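Long-range contacts in minor fimbrium subunit Mfa5 (PDB 6TO1), which serves as an accessory subunit of the minor fimbriae, filamentous surface pili that mediate biofilm formation and adhesion to host cells and other oral bacteria: residues 93-98 / 112-117; 434-439 / 467-472. All coordinates share one frame; numbering follows the deposited sequence. Where two conformers were deposited one is given.

Contact 1: residues 93-98 / 112-117; sequences DKYAVP and DVTLKI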
loop_
_atom_site.group_PDB
_atom_site.type_symbol
_atom_site.label_atom_id
_atom_site.label_comp_id
_atom_site.label_asym_id
_atom_site.label_seq_id
_atom_site.Cartn_x
_atom_site.Cartn_y
_atom_site.Cartn_z
ATOM N N ASP A 93 -7.405 12.942 5.128
ATOM C CA ASP A 93 -8.421 13.947 4.871
ATOM C C ASP A 93 -9.288 14.052 6.121
ATOM O O ASP A 93 -9.405 13.115 6.911
ATOM C CB ASP A 93 -9.277 13.593 3.660
ATOM C CG ASP A 93 -10.008 14.799 3.072
ATOM O OD1 ASP A 93 -9.692 15.959 3.412
ATOM O OD2 ASP A 93 -10.929 14.561 2.277
ATOM N N LYS A 94 -9.938 15.195 6.250
ATOM C CA LYS A 94 -10.773 15.471 7.406
ATOM C C LYS A 94 -11.815 16.481 6.964
ATOM O O LYS A 94 -11.499 17.405 6.219
ATOM C CB LYS A 94 -9.933 15.996 8.568
ATOM C CG LYS A 94 -10.733 16.343 9.831
ATOM C CD LYS A 94 -9.821 16.862 10.929
ATOM C CE LYS A 94 -10.648 17.357 12.117
ATOM N NZ LYS A 94 -9.834 18.245 12.980
ATOM N N TYR A 95 -13.050 16.295 7.420
ATOM C CA TYR A 95 -14.082 17.262 7.084
ATOM C C TYR A 95 -15.209 17.184 8.102
ATOM O O TYR A 95 -15.439 16.147 8.737
ATOM C CB TYR A 95 -14.624 17.027 5.671
ATOM C CG TYR A 95 -14.808 15.556 5.349
ATOM C CD1 TYR A 95 -15.967 14.891 5.703
ATOM C CD2 TYR A 95 -13.806 14.835 4.699
ATOM C CE1 TYR A 95 -16.136 13.547 5.425
ATOM C CE2 TYR A 95 -13.977 13.498 4.403
ATOM C CZ TYR A 95 -15.147 12.861 4.767
ATOM O OH TYR A 95 -15.338 11.527 4.481
ATOM N N ALA A 96 -15.931 18.302 8.214
ATOM C CA ALA A 96 -17.075 18.428 9.111
ATOM C C ALA A 96 -18.328 18.581 8.261
ATOM O O ALA A 96 -18.425 19.519 7.468
ATOM C CB ALA A 96 -16.913 19.626 10.044
ATOM N N VAL A 97 -19.290 17.683 8.441
ATOM C CA VAL A 97 -20.524 17.717 7.665
ATOM C C VAL A 97 -21.643 18.229 8.582
ATOM O O VAL A 97 -21.918 17.609 9.615
ATOM C CB VAL A 97 -20.881 16.339 7.080
ATOM C CG1 VAL A 97 -22.158 16.441 6.240
ATOM C CG2 VAL A 97 -19.707 15.790 6.239
ATOM N N PRO A 98 -22.300 19.328 8.239
ATOM C CA PRO A 98 -23.421 19.789 9.075
ATOM C C PRO A 98 -24.500 18.723 9.130
ATOM O O PRO A 98 -24.831 18.095 8.122
ATOM C CB PRO A 98 -23.906 21.054 8.361
ATOM C CG PRO A 98 -22.777 21.451 7.430
ATOM C CD PRO A 98 -22.082 20.184 7.063
ATOM N N ASP A 112 -20.904 16.302 11.919
ATOM C CA ASP A 112 -20.263 14.996 11.968
ATOM C C ASP A 112 -18.868 15.139 11.365
ATOM O O ASP A 112 -18.727 15.493 10.194
ATOM C CB ASP A 112 -21.082 13.952 11.220
ATOM C CG ASP A 112 -22.311 13.505 11.998
ATOM O OD1 ASP A 112 -22.225 13.315 13.225
ATOM O OD2 ASP A 112 -23.360 13.351 11.351
ATOM N N VAL A 113 -17.850 14.885 12.168
ATOM C CA VAL A 113 -16.462 15.091 11.768
ATOM C C VAL A 113 -15.868 13.735 11.418
ATOM O O VAL A 113 -15.892 12.813 12.235
ATOM C CB VAL A 113 -15.662 15.775 12.889
ATOM C CG1 VAL A 113 -14.187 15.865 12.521
ATOM C CG2 VAL A 113 -16.243 17.163 13.184
ATOM N N THR A 114 -15.316 13.618 10.225
ATOM C CA THR A 114 -14.694 12.375 9.789
ATOM C C THR A 114 -13.214 12.649 9.566
ATOM O O THR A 114 -12.872 13.661 8.959
ATOM C CB THR A 114 -15.308 11.851 8.498
ATOM O OG1 THR A 114 -16.633 11.369 8.741
ATOM C CG2 THR A 114 -14.445 10.675 7.949
ATOM N N LEU A 115 -12.357 11.771 10.091
ATOM C CA LEU A 115 -10.938 11.715 9.757
ATOM C C LEU A 115 -10.716 10.442 8.956
ATOM O O LEU A 115 -11.182 9.365 9.355
ATOM C CB LEU A 115 -10.062 11.711 11.008
ATOM C CG LEU A 115 -9.931 13.072 11.696
ATOM C CD1 LEU A 115 -11.210 13.266 12.532
ATOM C CD2 LEU A 115 -8.686 13.130 12.525
ATOM N N LYS A 116 -10.027 10.570 7.827
ATOM C CA LYS A 116 -9.931 9.489 6.857
ATOM C C LYS A 116 -8.486 9.323 6.411
ATOM O O LYS A 116 -7.793 10.308 6.124
ATOM C CB LYS A 116 -10.810 9.777 5.656
ATOM C CG LYS A 116 -10.795 8.709 4.572
ATOM C CD LYS A 116 -11.465 9.222 3.293
ATOM C CE LYS A 116 -12.977 9.228 3.380
ATOM N NZ LYS A 116 -13.605 9.804 2.149
ATOM N N ILE A 117 -8.052 8.070 6.368
ATOM C CA ILE A 117 -6.731 7.675 5.905
ATOM C C ILE A 117 -6.951 6.797 4.681
ATOM O O ILE A 117 -7.685 5.807 4.755
ATOM C CB ILE A 117 -5.956 6.903 6.989
ATOM C CG1 ILE A 117 -5.844 7.710 8.276
ATOM C CG2 ILE A 117 -4.562 6.543 6.448
ATOM C CD1 ILE A 117 -5.388 6.833 9.490
HETATM O O HOH W 1 -11.911 12.311 1.252
#

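Contact 2: residues 434-439 / 467-472; sequences HLLNVS and ITYRIY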
loop_
_atom_site.group_PDB
_atom_site.type_symbol
_atom_site.label_atom_id
_atom_site.label_comp_id
_atom_site.label_asym_id
_atom_site.label_seq_id
_atom_site.Cartn_x
_atom_site.Cartn_y
_atom_site.Cartn_z
ATOM N N HIS A 434 -16.535 2.260 21.014
ATOM C CA HIS A 434 -17.920 1.877 20.755
ATOM C C HIS A 434 -18.900 3.025 20.919
ATOM O O HIS A 434 -20.105 2.813 20.765
ATOM C CB HIS A 434 -18.289 0.698 21.664
ATOM C CG HIS A 434 -17.258 -0.386 21.646
ATOM N ND1 HIS A 434 -17.080 -1.218 20.561
ATOM C CD2 HIS A 434 -16.304 -0.726 22.542
ATOM C CE1 HIS A 434 -16.081 -2.045 20.805
ATOM N NE2 HIS A 434 -15.593 -1.769 22.000
ATOM N N LEU A 435 -18.415 4.237 21.174
ATOM C CA LEU A 435 -19.249 5.429 21.186
ATOM C C LEU A 435 -19.088 6.263 19.924
ATOM O O LEU A 435 -19.827 7.243 19.746
ATOM C CB LEU A 435 -18.903 6.279 22.405
ATOM C CG LEU A 435 -19.126 5.605 23.766
ATOM C CD1 LEU A 435 -18.675 6.507 24.900
ATOM C CD2 LEU A 435 -20.593 5.240 23.888
ATOM N N LEU A 436 -18.132 5.899 19.067
ATOM C CA LEU A 436 -17.856 6.516 17.777
ATOM C C LEU A 436 -18.069 5.493 16.665
ATOM O O LEU A 436 -18.221 4.297 16.910
ATOM C CB LEU A 436 -16.411 7.024 17.708
ATOM C CG LEU A 436 -16.100 8.350 18.376
ATOM C CD1 LEU A 436 -16.515 8.354 19.825
ATOM C CD2 LEU A 436 -14.604 8.655 18.276
ATOM N N ASN A 437 -18.053 5.961 15.422
ATOM C CA ASN A 437 -18.038 5.074 14.258
ATOM C C ASN A 437 -16.577 4.930 13.834
ATOM O O ASN A 437 -15.978 5.888 13.336
ATOM C CB ASN A 437 -18.905 5.646 13.139
ATOM C CG ASN A 437 -18.926 4.768 11.906
ATOM O OD1 ASN A 437 -18.394 3.654 11.901
ATOM N ND2 ASN A 437 -19.551 5.270 10.844
ATOM N N VAL A 438 -16.007 3.743 14.046
ATOM C CA VAL A 438 -14.578 3.486 13.853
ATOM C C VAL A 438 -14.424 2.275 12.942
ATOM O O VAL A 438 -14.863 1.181 13.303
ATOM C CB VAL A 438 -13.875 3.223 15.197
ATOM C CG1 VAL A 438 -12.408 2.853 14.972
ATOM C CG2 VAL A 438 -13.998 4.408 16.102
ATOM N N SER A 439 -13.792 2.460 11.777
ATOM C CA SER A 439 -13.716 1.364 10.814
ATOM C C SER A 439 -12.632 0.357 11.174
ATOM O O SER A 439 -12.773 -0.829 10.867
ATOM C CB SER A 439 -13.482 1.908 9.405
ATOM O OG SER A 439 -12.140 2.346 9.263
ATOM N N ILE A 467 -12.685 7.354 11.146
ATOM C CA ILE A 467 -13.447 7.538 12.366
ATOM C C ILE A 467 -14.372 8.717 12.105
ATOM O O ILE A 467 -14.027 9.660 11.377
ATOM C CB ILE A 467 -12.603 7.796 13.626
ATOM C CG1 ILE A 467 -11.844 9.108 13.534
ATOM C CG2 ILE A 467 -11.661 6.616 13.901
ATOM C CD1 ILE A 467 -11.127 9.437 14.822
ATOM N N THR A 468 -15.561 8.656 12.709
ATOM C CA THR A 468 -16.534 9.729 12.608
ATOM C C THR A 468 -17.163 9.908 13.986
ATOM O O THR A 468 -17.529 8.924 14.633
ATOM C CB THR A 468 -17.619 9.422 11.581
ATOM O OG1 THR A 468 -17.032 9.257 10.289
ATOM C CG2 THR A 468 -18.645 10.550 11.527
ATOM N N TYR A 469 -17.257 11.161 14.418
ATOM C CA TYR A 469 -17.855 11.548 15.692
ATOM C C TYR A 469 -18.635 12.834 15.489
ATOM O O TYR A 469 -18.299 13.651 14.629
ATOM C CB TYR A 469 -16.786 11.732 16.793
ATOM C CG TYR A 469 -15.692 12.736 16.493
ATOM C CD1 TYR A 469 -15.817 14.064 16.879
ATOM C CD2 TYR A 469 -14.514 12.362 15.828
ATOM C CE1 TYR A 469 -14.820 15.000 16.611
ATOM C CE2 TYR A 469 -13.506 13.311 15.555
ATOM C CZ TYR A 469 -13.656 14.616 15.956
ATOM O OH TYR A 469 -12.679 15.566 15.716
ATOM N N ARG A 470 -19.672 13.021 16.303
ATOM C CA ARG A 470 -20.481 14.232 16.267
ATOM C C ARG A 470 -19.992 15.235 17.305
ATOM O O ARG A 470 -19.663 14.865 18.440
ATOM C CB ARG A 470 -21.955 13.916 16.517
ATOM C CG ARG A 470 -22.877 15.110 16.341
ATOM C CD ARG A 470 -24.343 14.705 16.129
ATOM N NE ARG A 470 -24.518 14.045 14.841
ATOM C CZ ARG A 470 -25.693 13.717 14.316
ATOM N NH1 ARG A 470 -26.823 14.003 14.964
ATOM N NH2 ARG A 470 -25.737 13.127 13.134
ATOM N N ILE A 471 -19.915 16.493 16.892
ATOM C CA ILE A 471 -19.594 17.592 17.794
ATOM C C ILE A 471 -20.797 18.526 17.886
ATOM O O ILE A 471 -21.550 18.713 16.926
ATOM C CB ILE A 471 -18.348 18.418 17.397
ATOM C CG1 ILE A 471 -18.505 19.035 16.020
ATOM C CG2 ILE A 471 -17.087 17.576 17.489
ATOM C CD1 ILE A 471 -17.333 19.929 15.617
ATOM N N TYR A 472 -20.929 19.155 19.047
ATOM C CA TYR A 472 -21.889 20.223 19.247
ATOM C C TYR A 472 -21.151 21.507 19.596
ATOM O O TYR A 472 -20.140 21.481 20.305
ATOM C CB TYR A 472 -22.842 19.919 20.407
ATOM C CG TYR A 472 -23.785 18.777 20.203
ATOM C CD1 TYR A 472 -24.662 18.757 19.138
ATOM C CD2 TYR A 472 -23.808 17.718 21.097
ATOM C CE1 TYR A 472 -25.546 17.700 18.966
ATOM C CE2 TYR A 472 -24.687 16.651 20.924
ATOM C CZ TYR A 472 -25.552 16.659 19.860
ATOM O OH TYR A 472 -26.433 15.617 19.665
HETATM O O HOH W 2 -16.192 6.512 10.164
#

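Contact 1: residues 93-98 / 112-117
Tyr95 lies beside Thr114 on one face of an antiparallel beta hairpin, formed by strands 90-98 and 110-119. Six backbone hydrogen bonds join the two segments. In Tyr95, chi1 of 41° sets CG near both the backbone N and C, and lays the ring alongside Thr114. Its CE1 sits 3.6 Å from Thr114 CB, in an oblique approach. Thr114 OG1 turns to Thr468 on the next strand instead. On the same face Val97 pairs with Asp112, whose carboxylate forms a salt bridge with Arg470.

The other face carries Lys94, Ala96, Val113 and Leu115. Lys94 is fully extended and runs alongside Leu115, with Lys94 CG 3.8 Å from Leu115 CG. Further out, Lys94 CE meets Val113 CG1 at 3.9 Å. Lys94 NZ is bonded covalently to Asn501 CG. This is the intramolecular isopeptide bond. The link ties the hairpin to strand 501-510 of a second antiparallel sheet and fixes the end of the lysine chain.

Lys116 bends at chi3 (-77°) and brings NZ to the edge of the Tyr95 ring. Its bond to Tyr95 OH is weak, at 3.4 Å. A water accepts from Lys116 NZ and donates to Asp93 OD2 at 2.7 Å.

Contact 2: residues 434-439 / 467-472
This is a short antiparallel strand pairing in the five-stranded sheet that also holds the 90-98/110-119 hairpin. The brief strand 437-438 lies against the start of segment 467-472. Asn437 and Thr468 form the hydrogen-bonded pair. Asn437 N donates to Thr468 O at 3.1 Å, with an N-H...O angle of 163°. Thr468 N returns a bond to Asn437 O at 2.9 Å, in the carbonyl plane. Ile467 CA also approaches Asn437 O, at 3.2 Å.

Val438 and Ile467 share the apolar face and run alongside each other. With chi1 65°, Ile467 CG1 takes the tight place between N and C, and CG2 is the branch that meets both Val438 methyls, with Val438 CG2 at 3.9 Å. Leu436 comes alongside the root of Tyr469, with Leu436 CG 3.8 Å from Tyr469 CB. Beyond CB the Tyr469 side chain leaves this contact, and its OH hydrogen-bonds Asp415 of strand 408-417.

A water donates to Asn437 O and also bonds Thr468 OG1, whose main partner is Thr114 OG1 on strand 110-119. A backbone N-H and the bridging water thus satisfy Asn437 O, while the Val438 and Ile467 side chains pack against Val443 and Trp454.

How the contacts relate
Contact 1 comes first along the chain, and contact 2 follows after it. Between them the chain builds the six-stranded mixed sheet that runs from strand 126-133 to strand 385-387, with its helices. The contact centres are 10 Å apart, and both belong to one antiparallel sheet. Strands 110-119 and 463-473 are neighbours in it, so the order is 90-98, 110-119, 463-473, with 437-438 beyond. The seam is closed by a probable hydrogen bond from Val113 N to Tyr469 O at 2.8 Å and by Thr114 OG1 and Thr468 OG1, 2.6 Å apart. The sheet thus joins chain that precedes strand 126-133 to chain that follows strand 385-387. The Lys94-Asn501 bond ties it to strand 501-510 of the six-stranded antiparallel sheet.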